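Local coordinates for tapirin (Caldicellulosiruptor hydrothermalis, PDB 6N2C), which probably binds cellulose through its beta-helical, zinc-carrying C-terminal domain and is thought to help the bacterium adhere to plant biomass, at residues D474-N479 and Y484-T489; I259-N262 and R267-S270; N231-N236 and N459-N464; Y562-S565 and K570-N573. All blocks are in the same frame, centred on the assembly; numbering follows the deposited sequence. Where two conformers were deposited one is given.

Contact 1: D474-N479 and Y484-T489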
loop_
_atom_site.group_PDB
_atom_site.type_symbol
_atom_site.label_atom_id
_atom_site.label_comp_id
_atom_site.label_asym_id
_atom_site.label_seq_id
_atom_site.Cartn_x
_atom_site.Cartn_y
_atom_site.Cartn_z
ATOM N N ASP A 474 -21.441 27.171 12.705
ATOM C CA ASP A 474 -21.908 26.594 11.473
ATOM C C ASP A 474 -21.897 27.637 10.327
ATOM O O ASP A 474 -22.112 28.865 10.571
ATOM C CB ASP A 474 -23.349 26.094 11.602
ATOM C CG ASP A 474 -23.499 24.945 12.569
ATOM O OD1 ASP A 474 -22.493 24.282 12.961
ATOM O OD2 ASP A 474 -24.656 24.649 12.911
ATOM N N LYS A 475 -21.630 27.182 9.086
ATOM C CA LYS A 475 -21.696 28.096 7.916
ATOM C C LYS A 475 -22.482 27.305 6.893
ATOM O O LYS A 475 -21.990 26.303 6.349
ATOM C CB LYS A 475 -20.335 28.464 7.468
ATOM C CG LYS A 475 -20.191 29.445 6.304
ATOM C CD LYS A 475 -20.775 30.820 6.680
ATOM C CE LYS A 475 -20.336 31.829 5.657
ATOM N NZ LYS A 475 -21.031 33.100 5.976
ATOM N N LYS A 476 -23.714 27.751 6.585
ATOM C CA LYS A 476 -24.616 27.030 5.733
ATOM C C LYS A 476 -25.088 27.767 4.432
ATOM O O LYS A 476 -25.857 27.195 3.664
ATOM C CB LYS A 476 -25.894 26.730 6.496
ATOM C CG LYS A 476 -25.711 25.873 7.766
ATOM C CD LYS A 476 -27.102 25.433 8.266
ATOM C CE LYS A 476 -27.022 24.356 9.337
ATOM N NZ LYS A 476 -28.350 24.153 10.003
ATOM N N ASP A 477 -24.532 28.926 4.157
ATOM C CA ASP A 477 -25.017 29.742 3.022
ATOM C C ASP A 477 -24.060 29.848 1.843
ATOM O O ASP A 477 -24.291 30.702 0.953
ATOM C CB ASP A 477 -25.481 31.094 3.534
ATOM C CG ASP A 477 -24.385 31.938 4.177
ATOM O OD1 ASP A 477 -23.238 31.523 4.351
ATOM O OD2 ASP A 477 -24.679 33.112 4.434
ATOM N N ILE A 478 -23.001 29.008 1.815
ATOM C CA ILE A 478 -22.007 28.998 0.760
ATOM C C ILE A 478 -22.490 28.018 -0.289
ATOM O O ILE A 478 -21.935 26.977 -0.474
ATOM C CB ILE A 478 -20.592 28.773 1.241
ATOM C CG1 ILE A 478 -20.219 29.816 2.333
ATOM C CG2 ILE A 478 -19.582 28.981 0.101
ATOM C CD1 ILE A 478 -18.831 29.656 2.893
ATOM N N ASN A 479 -23.536 28.425 -1.011
ATOM C CA ASN A 479 -24.204 27.614 -2.017
ATOM C C ASN A 479 -24.214 28.353 -3.354
ATOM O O ASN A 479 -24.054 29.608 -3.411
ATOM C CB ASN A 479 -25.615 27.281 -1.583
ATOM C CG ASN A 479 -25.658 26.752 -0.155
ATOM O OD1 ASN A 479 -24.976 25.777 0.145
ATOM N ND2 ASN A 479 -26.507 27.364 0.702
ATOM N N TYR A 484 -24.095 22.832 -3.024
ATOM C CA TYR A 484 -24.383 23.164 -1.671
ATOM C C TYR A 484 -23.205 22.824 -0.803
ATOM O O TYR A 484 -22.478 21.896 -1.102
ATOM C CB TYR A 484 -25.603 22.425 -1.146
ATOM C CG TYR A 484 -26.902 22.841 -1.785
ATOM C CD1 TYR A 484 -27.359 22.200 -2.934
ATOM C CD2 TYR A 484 -27.670 23.842 -1.228
ATOM C CE1 TYR A 484 -28.550 22.565 -3.515
ATOM C CE2 TYR A 484 -28.870 24.242 -1.820
ATOM C CZ TYR A 484 -29.312 23.581 -2.953
ATOM O OH TYR A 484 -30.487 23.952 -3.541
ATOM N N SER A 485 -22.966 23.658 0.198
ATOM C CA SER A 485 -21.862 23.458 1.182
ATOM C C SER A 485 -22.444 23.433 2.575
ATOM O O SER A 485 -23.535 23.960 2.817
ATOM C CB SER A 485 -20.785 24.537 1.106
ATOM O OG SER A 485 -20.237 24.741 -0.200
ATOM N N LEU A 486 -21.697 22.797 3.495
ATOM C CA LEU A 486 -21.984 22.809 4.904
ATOM C C LEU A 486 -20.677 22.723 5.659
ATOM O O LEU A 486 -19.868 21.796 5.440
ATOM C CB LEU A 486 -22.938 21.640 5.254
ATOM C CG LEU A 486 -23.140 21.333 6.738
ATOM C CD1 LEU A 486 -23.843 22.519 7.386
ATOM C CD2 LEU A 486 -23.774 19.973 7.018
ATOM N N VAL A 487 -20.490 23.698 6.600
ATOM C CA VAL A 487 -19.432 23.700 7.582
ATOM C C VAL A 487 -20.193 23.561 8.902
ATOM O O VAL A 487 -20.984 24.447 9.199
ATOM C CB VAL A 487 -18.513 24.936 7.597
ATOM C CG1 VAL A 487 -17.280 24.697 8.485
ATOM C CG2 VAL A 487 -17.981 25.263 6.164
ATOM N N SER A 488 -19.964 22.410 9.598
ATOM C CA SER A 488 -20.799 22.030 10.718
ATOM C C SER A 488 -20.013 21.775 11.972
ATOM O O SER A 488 -19.003 21.088 11.923
ATOM C CB SER A 488 -21.601 20.815 10.367
ATOM O OG SER A 488 -22.524 20.477 11.449
ATOM N N THR A 489 -20.531 22.297 13.109
ATOM C CA THR A 489 -19.974 21.989 14.427
ATOM C C THR A 489 -20.442 20.600 14.842
ATOM O O THR A 489 -19.875 20.036 15.808
ATOM C CB THR A 489 -20.408 22.998 15.516
ATOM O OG1 THR A 489 -21.830 23.009 15.553
ATOM C CG2 THR A 489 -19.904 24.390 15.276
HETATM O O HOH W 1 -24.290 21.655 13.895
HETATM O O HOH W 2 -22.007 26.807 3.593
HETATM O O HOH W 3 -25.871 24.228 3.840
#
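An antiparallel hairpin-like pairing joins the loop residues D474-N479 to Y484-T489, which lie mostly on strand 483-488, the outermost strand at one end of a row of parallel strands. Side chains close both ends. At one, OD1 of D474 takes two bonds from T489: the backbone N at 2.8 Å, almost in line with the C-O bond, and OG1 at 3.0 Å on the syn side, tilted out of the carboxylate plane. The middle is a single hydrogen-bonded antiparallel bridge, K475 N to V487 O at 2.8 Å and V487 N back to K475 O at 3.0 Å. Beyond it the ladder does not continue; an inverse gamma turn is centred on I478, and the bonding passes to side chains and waters. In one of its two conformers S485 donates through OG to I478 O at 2.8 Å, nearly along the C=O axis, while water 3 links K476 O with S485 O. Here the loop lies along one edge of the end strand of the beta-helix; the opposite edge of strand 483-488 pairs in parallel with strand 513-518. N479 closes the second end: with CG beside its backbone N (chi1 -49°), OD1 receives S485 N at 2.9 Å and ND2 turns back to K476 O at 3.0 Å, the amide lying oblique to the Y484 ring. An alanine here, lacking the amide, is likely to leave S485 N and K476 O without these partners and the turn freer to shift. Along one flank, CG of K476 runs beside CD1 of L486 at 3.9 Å, both pointing the same way.

Contact 2: I259-N262 and R267-S270; sequences ITFN and RLES
F261 brings the rim of its ring against L268: CZ lies 4.1 Å from CB and 4.2 Å from CD2 of the leucine. CB sits near the ring plane, so it is the edge and not the face that meets the aliphatic chain, and the two side chains cross at about a right angle. L268 is extended at its first torsion, with CG opposite the backbone N (chi1 -178°), which carries the isobutyl group across the interior. There CD2 also comes within 4.5 Å of CD1 of I259, a looser touch. The backbones stay well apart, the nearest CA atoms being those of F261 and R267, 9.3 Å from each other. This is the interior of a beta-helix: strand 259-260, with F261 just beyond it, and strand 267-270 belong to different walls of the coil, and their inward side chains fill the space between. F241 stacks on the F261 ring and I288 also touches F261, while M253 packs on both I259 and L268, so the apolar column runs on along the coil. R267 and E269 leave the strand on its outer face, where NH1 of the arginine meets OE1 of the glutamate in a 2.6 Å salt bridge within the guanidinium plane.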
loop_
_atom_site.group_PDB
_atom_site.type_symbol
_atom_site.label_atom_id
_atom_site.label_comp_id
_atom_site.label_asym_id
_atom_site.label_seq_id
_atom_site.Cartn_x
_atom_site.Cartn_y
_atom_site.Cartn_z
ATOM N N ILE A 259 -1.737 -3.609 5.366
ATOM C CA ILE A 259 -2.676 -3.658 4.249
ATOM C C ILE A 259 -3.150 -5.110 4.166
ATOM O O ILE A 259 -2.333 -6.009 3.915
ATOM C CB ILE A 259 -2.047 -3.238 2.941
ATOM C CG1 ILE A 259 -1.339 -1.815 3.089
ATOM C CG2 ILE A 259 -3.055 -3.297 1.813
ATOM C CD1 ILE A 259 -0.668 -1.330 1.806
ATOM N N THR A 260 -4.445 -5.311 4.353
ATOM C CA THR A 260 -4.986 -6.683 4.533
ATOM C C THR A 260 -5.948 -6.971 3.414
ATOM O O THR A 260 -6.946 -6.287 3.296
ATOM C CB THR A 260 -5.604 -6.891 5.896
ATOM O OG1 THR A 260 -4.754 -6.430 6.946
ATOM C CG2 THR A 260 -5.978 -8.351 6.100
ATOM N N PHE A 261 -5.608 -7.961 2.587
ATOM C CA PHE A 261 -6.413 -8.421 1.485
ATOM C C PHE A 261 -7.369 -9.473 2.037
ATOM O O PHE A 261 -6.956 -10.319 2.837
ATOM C CB PHE A 261 -5.543 -9.000 0.395
ATOM C CG PHE A 261 -4.758 -7.997 -0.386
ATOM C CD1 PHE A 261 -3.573 -7.445 0.105
ATOM C CD2 PHE A 261 -5.219 -7.533 -1.612
ATOM C CE1 PHE A 261 -2.888 -6.466 -0.646
ATOM C CE2 PHE A 261 -4.533 -6.576 -2.375
ATOM C CZ PHE A 261 -3.352 -6.047 -1.874
ATOM N N ASN A 262 -8.614 -9.396 1.641
ATOM C CA ASN A 262 -9.661 -10.404 1.920
ATOM C C ASN A 262 -10.472 -10.589 0.681
ATOM O O ASN A 262 -10.673 -9.667 -0.070
ATOM C CB ASN A 262 -10.646 -9.930 2.984
ATOM C CG ASN A 262 -9.984 -9.658 4.286
ATOM O OD1 ASN A 262 -9.608 -10.597 4.994
ATOM N ND2 ASN A 262 -9.682 -8.347 4.567
ATOM N N ARG A 267 -6.805 -6.068 -6.589
ATOM C CA ARG A 267 -5.636 -5.598 -7.304
ATOM C C ARG A 267 -5.254 -4.239 -6.695
ATOM O O ARG A 267 -6.148 -3.413 -6.473
ATOM C CB ARG A 267 -5.960 -5.410 -8.763
ATOM C CG ARG A 267 -4.749 -5.006 -9.599
ATOM C CD ARG A 267 -5.037 -5.001 -11.138
ATOM N NE ARG A 267 -3.861 -4.698 -11.928
ATOM C CZ ARG A 267 -3.414 -3.477 -12.289
ATOM N NH1 ARG A 267 -4.049 -2.318 -11.995
ATOM N NH2 ARG A 267 -2.272 -3.402 -12.997
ATOM N N LEU A 268 -3.988 -4.100 -6.411
ATOM C CA LEU A 268 -3.406 -2.813 -5.930
ATOM C C LEU A 268 -2.301 -2.457 -6.875
ATOM O O LEU A 268 -1.280 -3.149 -6.933
ATOM C CB LEU A 268 -2.847 -3.003 -4.540
ATOM C CG LEU A 268 -2.226 -1.799 -3.807
ATOM C CD1 LEU A 268 -3.151 -0.620 -3.909
ATOM C CD2 LEU A 268 -1.924 -2.181 -2.385
ATOM N N GLU A 269 -2.440 -1.305 -7.542
ATOM C CA GLU A 269 -1.460 -0.765 -8.425
ATOM C C GLU A 269 -0.884 0.517 -7.764
ATOM O O GLU A 269 -1.673 1.427 -7.472
ATOM C CB GLU A 269 -2.081 -0.421 -9.735
ATOM C CG GLU A 269 -1.094 0.179 -10.758
ATOM C CD GLU A 269 -1.774 0.565 -12.106
ATOM O OE1 GLU A 269 -2.857 -0.065 -12.450
ATOM O OE2 GLU A 269 -1.282 1.618 -12.709
ATOM N N SER A 270 0.402 0.484 -7.468
ATOM C CA SER A 270 1.138 1.600 -6.814
ATOM C C SER A 270 2.258 2.022 -7.765
ATOM O O SER A 270 3.204 1.262 -8.037
ATOM C CB SER A 270 1.670 1.161 -5.443
ATOM O OG SER A 270 2.603 2.122 -4.922
#

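Contact 3: N231-N236 and N459-N464; sequences NIIVKN and NTFPTN. With GOL (glycerol), chain E.
The outer surface of the beta-helix is where this contact forms: I233 and K235, on and just after strand 231-234, receive the loop N459-N464 that follows helix 451-457. CD1 of I233 meets the far end of the F461 ring, 4.0 Å from CZ, in an oblique approach, the two side chains coming from opposite directions. The phenylalanine reaches out because its CG stands opposite the backbone N (chi1 -174°). Over one ring face lies CB of P462, 3.9 Å above the plane and centred, a close packing of neighbours joined by a cis peptide bond. I180 and Y186 also touch F461, so its aromatic ring is buried between the loop and the helix wall. Segments 223 residues apart in sequence thus pack a loop against a wall of the parallel beta-helix. The polar half is carried by K235, whose chain bends at its second torsion (chi2 99°) and passes CD by the ring edge. Its NZ donates to F461 O at 2.9 Å, in the carbonyl plane, as well as to I456 O and to water 4, which lies 2.6 Å from N459 OD1 in one of the two N459 conformers. A methionine in place of K235 would lose the ammonium group and would probably leave F461 O and I456 O without this shared donor, weakening the tie between loop and wall. A glycerol, probably from the crystallisation liquor, bridges the same two segments: its O2 donates to F461 O at 2.7 Å, and its O3 accepts from ND2 of N236 at 3.0 Å in one of that asparagine's two conformers.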
loop_
_atom_site.group_PDB
_atom_site.type_symbol
_atom_site.label_atom_id
_atom_site.label_comp_id
_atom_site.label_asym_id
_atom_site.label_seq_id
_atom_site.Cartn_x
_atom_site.Cartn_y
_atom_site.Cartn_z
ATOM N N ASN A 231 -2.955 9.891 -3.917
ATOM C CA ASN A 231 -2.332 9.510 -2.652
ATOM C C ASN A 231 -3.403 9.016 -1.707
ATOM O O ASN A 231 -4.529 9.578 -1.708
ATOM C CB ASN A 231 -1.540 10.630 -1.920
ATOM C CG ASN A 231 -0.398 11.213 -2.764
ATOM O OD1 ASN A 231 0.657 10.617 -2.871
ATOM N ND2 ASN A 231 -0.646 12.365 -3.402
ATOM N N ILE A 232 -3.067 7.952 -0.923
ATOM C CA ILE A 232 -3.908 7.470 0.146
ATOM C C ILE A 232 -3.089 7.311 1.364
ATOM O O ILE A 232 -2.047 6.656 1.341
ATOM C CB ILE A 232 -4.591 6.098 -0.216
ATOM C CG1 ILE A 232 -5.395 6.174 -1.505
ATOM C CG2 ILE A 232 -5.391 5.575 0.978
ATOM C CD1 ILE A 232 -6.103 4.861 -1.898
ATOM N N ILE A 233 -3.522 7.950 2.479
ATOM C CA ILE A 233 -2.771 7.947 3.703
ATOM C C ILE A 233 -3.657 7.509 4.831
ATOM O O ILE A 233 -4.654 8.105 5.066
ATOM C CB ILE A 233 -2.169 9.367 4.033
ATOM C CG1 ILE A 233 -1.256 9.809 2.868
ATOM C CG2 ILE A 233 -1.521 9.382 5.437
ATOM C CD1 ILE A 233 -0.810 11.260 2.963
ATOM N N VAL A 234 -3.221 6.478 5.515
ATOM C CA VAL A 234 -3.938 5.923 6.711
ATOM C C VAL A 234 -2.972 6.064 7.837
ATOM O O VAL A 234 -2.053 5.258 8.063
ATOM C CB VAL A 234 -4.360 4.460 6.520
ATOM C CG1 VAL A 234 -5.304 4.073 7.659
ATOM C CG2 VAL A 234 -5.137 4.311 5.210
ATOM N N LYS A 235 -3.088 7.161 8.539
ATOM C CA LYS A 235 -2.008 7.573 9.421
ATOM C C LYS A 235 -1.868 6.648 10.684
ATOM O O LYS A 235 -0.754 6.459 11.148
ATOM C CB LYS A 235 -2.341 8.989 9.923
ATOM C CG LYS A 235 -1.472 9.460 11.004
ATOM C CD LYS A 235 -0.364 10.351 10.585
ATOM C CE LYS A 235 0.389 10.769 11.855
ATOM N NZ LYS A 235 1.364 11.838 11.754
ATOM N N ASN A 236 -2.982 6.187 11.249
ATOM C CA ASN A 236 -3.001 5.385 12.468
ATOM C C ASN A 236 -3.850 4.113 12.280
ATOM O O ASN A 236 -4.530 3.662 13.203
ATOM C CB ASN A 236 -3.554 6.241 13.639
ATOM C CG ASN A 236 -2.747 7.488 13.870
ATOM O OD1 ASN A 236 -1.582 7.411 14.243
ATOM N ND2 ASN A 236 -3.369 8.659 13.695
ATOM N N ASN A 459 4.221 14.370 14.023
ATOM C CA ASN A 459 3.010 14.758 14.728
ATOM C C ASN A 459 2.409 16.068 14.155
ATOM O O ASN A 459 1.298 16.411 14.470
ATOM C CB ASN A 459 3.279 14.924 16.234
ATOM C CG ASN A 459 3.952 13.711 16.855
ATOM O OD1 ASN A 459 3.549 12.590 16.615
ATOM N ND2 ASN A 459 4.983 13.953 17.689
ATOM N N THR A 460 3.150 16.796 13.339
ATOM C CA THR A 460 2.622 17.902 12.614
ATOM C C THR A 460 1.587 17.492 11.558
ATOM O O THR A 460 0.793 18.327 11.135
ATOM C CB THR A 460 3.742 18.707 11.918
ATOM O OG1 THR A 460 4.643 17.830 11.222
ATOM C CG2 THR A 460 4.557 19.508 12.919
ATOM N N PHE A 461 1.586 16.223 11.121
ATOM C CA PHE A 461 0.651 15.883 10.030
ATOM C C PHE A 461 -0.525 15.137 10.535
ATOM O O PHE A 461 -0.362 14.085 11.152
ATOM C CB PHE A 461 1.384 15.044 8.958
ATOM C CG PHE A 461 0.533 14.781 7.763
ATOM C CD1 PHE A 461 0.452 15.709 6.713
ATOM C CD2 PHE A 461 -0.190 13.593 7.647
ATOM C CE1 PHE A 461 -0.359 15.475 5.642
ATOM C CE2 PHE A 461 -0.966 13.362 6.522
ATOM C CZ PHE A 461 -1.078 14.272 5.519
ATOM N N PRO A 462 -1.739 15.576 10.259
ATOM C CA PRO A 462 -2.126 16.616 9.300
ATOM C C PRO A 462 -2.477 17.972 9.949
ATOM O O PRO A 462 -2.859 18.937 9.248
ATOM C CB PRO A 462 -3.336 15.977 8.675
ATOM C CG PRO A 462 -4.033 15.289 9.825
ATOM C CD PRO A 462 -2.866 14.702 10.587
ATOM N N THR A 463 -2.437 18.009 11.281
ATOM C CA THR A 463 -3.032 19.193 11.935
ATOM C C THR A 463 -2.320 20.537 11.774
ATOM O O THR A 463 -2.955 21.552 12.092
ATOM C CB THR A 463 -3.315 18.964 13.460
ATOM O OG1 THR A 463 -2.093 18.770 14.131
ATOM C CG2 THR A 463 -4.226 17.825 13.686
ATOM N N ASN A 464 -1.061 20.615 11.314
ATOM C CA ASN A 464 -0.524 21.862 10.936
ATOM C C ASN A 464 -1.342 22.536 9.849
ATOM O O ASN A 464 -1.385 23.764 9.777
ATOM C CB ASN A 464 0.943 21.758 10.443
ATOM C CG ASN A 464 1.945 21.883 11.559
ATOM O OD1 ASN A 464 1.724 21.420 12.698
ATOM N ND2 ASN A 464 3.191 22.391 11.173
HETATM C C1 GOL E . -2.339 15.286 14.071
HETATM O O1 GOL E . -1.377 16.207 13.386
HETATM C C2 GOL E . -1.962 13.856 14.477
HETATM O O2 GOL E . -0.810 13.375 13.752
HETATM C C3 GOL E . -3.106 12.827 14.250
HETATM O O3 GOL E . -2.576 11.469 14.321
HETATM O O HOH W 4 2.505 11.580 14.464
#

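Contact 4: Y562-S565 and K570-N573; sequences YLLS and KIEN
L564, near the end of helix 557-565, meets I571 of the following loop in a small apolar contact at the protein surface. CD2 of the leucine is the atom most involved, 3.9 Å from CD1 and 4.0 Å from CG1 of I571, while the other methyl, CD1, is 4.2 Å from CD1 of the isoleucine. One branched end therefore spreads over the terminal ethyl arm of the other, and the two side chains cross at about a right angle. The torsions explain the meeting. In L564, CG lies beside the backbone N and opposite the carbonyl carbon (chi1 -74°), and an extended second torsion (chi2 172°) carries CD2 up to I571, although the bond from CA to CB does not itself point at the loop. I571 has CG1 likewise beside its N (chi1 -59°), with the arm running straight on to CD1, so that its long branch, not CG2, makes the contact. CD2 of L564 also passes over the backbone of K570, 4.4 Å from CA, whereas the lysine side chain starts off away from the helix. Within the helix, S565 folds its hydroxyl back: OG donates to Y562 O at 2.8 Å, a side-chain bond to a carbonyl one turn earlier. The contact closes the short connection by which the chain leaves its last helix, and the departing loop is held by backbone bonding between K570 and W465. On its other flank helix 557-565 rests against strand 483-488, touched by S485 and V487, while Y562 packs on K475 and I478 of the loop before that strand.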
loop_
_atom_site.group_PDB
_atom_site.type_symbol
_atom_site.label_atom_id
_atom_site.label_comp_id
_atom_site.label_asym_id
_atom_site.label_seq_id
_atom_site.Cartn_x
_atom_site.Cartn_y
_atom_site.Cartn_z
ATOM N N TYR A 562 -13.484 30.949 2.980
ATOM C CA TYR A 562 -14.051 30.869 4.317
ATOM C C TYR A 562 -13.237 29.980 5.240
ATOM O O TYR A 562 -12.818 30.399 6.388
ATOM C CB TYR A 562 -15.479 30.388 4.322
ATOM C CG TYR A 562 -16.110 30.260 5.669
ATOM C CD1 TYR A 562 -16.596 31.385 6.357
ATOM C CD2 TYR A 562 -16.110 29.046 6.360
ATOM C CE1 TYR A 562 -17.150 31.252 7.617
ATOM C CE2 TYR A 562 -16.587 28.916 7.647
ATOM C CZ TYR A 562 -17.166 30.001 8.254
ATOM O OH TYR A 562 -17.643 29.893 9.497
ATOM N N LEU A 563 -12.920 28.792 4.766
ATOM C CA LEU A 563 -12.146 27.893 5.590
ATOM C C LEU A 563 -10.763 28.436 5.948
ATOM O O LEU A 563 -10.271 28.223 7.083
ATOM C CB LEU A 563 -11.946 26.539 4.948
ATOM C CG LEU A 563 -13.257 25.774 4.710
ATOM C CD1 LEU A 563 -13.040 24.531 3.823
ATOM C CD2 LEU A 563 -13.985 25.349 5.961
ATOM N N LEU A 564 -10.138 29.139 5.040
ATOM C CA LEU A 564 -8.881 29.714 5.280
ATOM C C LEU A 564 -9.026 30.878 6.314
ATOM O O LEU A 564 -8.134 31.001 7.180
ATOM C CB LEU A 564 -8.278 30.325 3.981
ATOM C CG LEU A 564 -7.752 29.330 2.941
ATOM C CD1 LEU A 564 -7.358 29.979 1.601
ATOM C CD2 LEU A 564 -6.510 28.661 3.440
ATOM N N SER A 565 -10.081 31.667 6.194
ATOM C CA SER A 565 -10.271 32.815 7.081
ATOM C C SER A 565 -10.433 32.390 8.523
ATOM O O SER A 565 -9.975 33.099 9.434
ATOM C CB SER A 565 -11.437 33.678 6.668
ATOM O OG SER A 565 -12.718 33.107 6.952
ATOM N N LYS A 570 -4.981 25.589 6.477
ATOM C CA LYS A 570 -3.851 26.497 6.232
ATOM C C LYS A 570 -3.142 25.918 5.028
ATOM O O LYS A 570 -2.848 24.668 5.028
ATOM C CB LYS A 570 -2.905 26.544 7.487
ATOM C CG LYS A 570 -3.464 27.357 8.659
ATOM C CD LYS A 570 -2.360 28.072 9.489
ATOM C CE LYS A 570 -2.981 29.033 10.480
ATOM N NZ LYS A 570 -1.923 29.679 11.332
ATOM N N ILE A 571 -2.782 26.787 4.082
ATOM C CA ILE A 571 -2.066 26.374 2.867
ATOM C C ILE A 571 -0.713 27.024 2.895
ATOM O O ILE A 571 -0.628 28.255 2.987
ATOM C CB ILE A 571 -2.818 26.722 1.580
ATOM C CG1 ILE A 571 -4.200 26.043 1.548
ATOM C CG2 ILE A 571 -1.980 26.337 0.340
ATOM C CD1 ILE A 571 -5.110 26.629 0.470
ATOM N N GLU A 572 0.344 26.223 2.908
ATOM C CA GLU A 572 1.663 26.768 2.983
ATOM C C GLU A 572 2.378 26.426 1.696
ATOM O O GLU A 572 2.073 25.405 1.007
ATOM C CB GLU A 572 2.348 26.393 4.282
ATOM C CG GLU A 572 3.288 25.227 4.255
ATOM C CD GLU A 572 4.094 25.105 5.555
ATOM O OE1 GLU A 572 3.495 24.614 6.526
ATOM O OE2 GLU A 572 5.304 25.505 5.611
ATOM N N ASN A 573 3.304 27.309 1.346
ATOM C CA ASN A 573 4.135 27.133 0.149
ATOM C C ASN A 573 5.180 26.046 0.426
ATOM O O ASN A 573 6.374 26.336 0.587
ATOM C CB ASN A 573 4.798 28.468 -0.255
ATOM C CG ASN A 573 5.741 28.313 -1.437
ATOM O OD1 ASN A 573 5.429 27.604 -2.391
ATOM N ND2 ASN A 573 6.909 28.939 -1.360
#

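The four contacts show how one beta-helix combines a filled interior with added outer layers. Contact 2 lies inside the coil, and contact 3 docks a loop on its outside, their centres about 20 Å apart and nearest atoms about 7 Å; in sequence, contact 2 is nested within the span closed by contact 3. Contacts 1 and 4 meet directly, their centres about 17 Å apart, and V487 CG2 lies 4.0 Å from L563 CD2. Contact 4 also brushes contact 3, where N464 O approaches K570 CB at 3.9 Å. Contact 1 comes nearest to the zinc site, with the Y484 side chain about 11 Å from that of D532, a zinc ligand with H530 and E551.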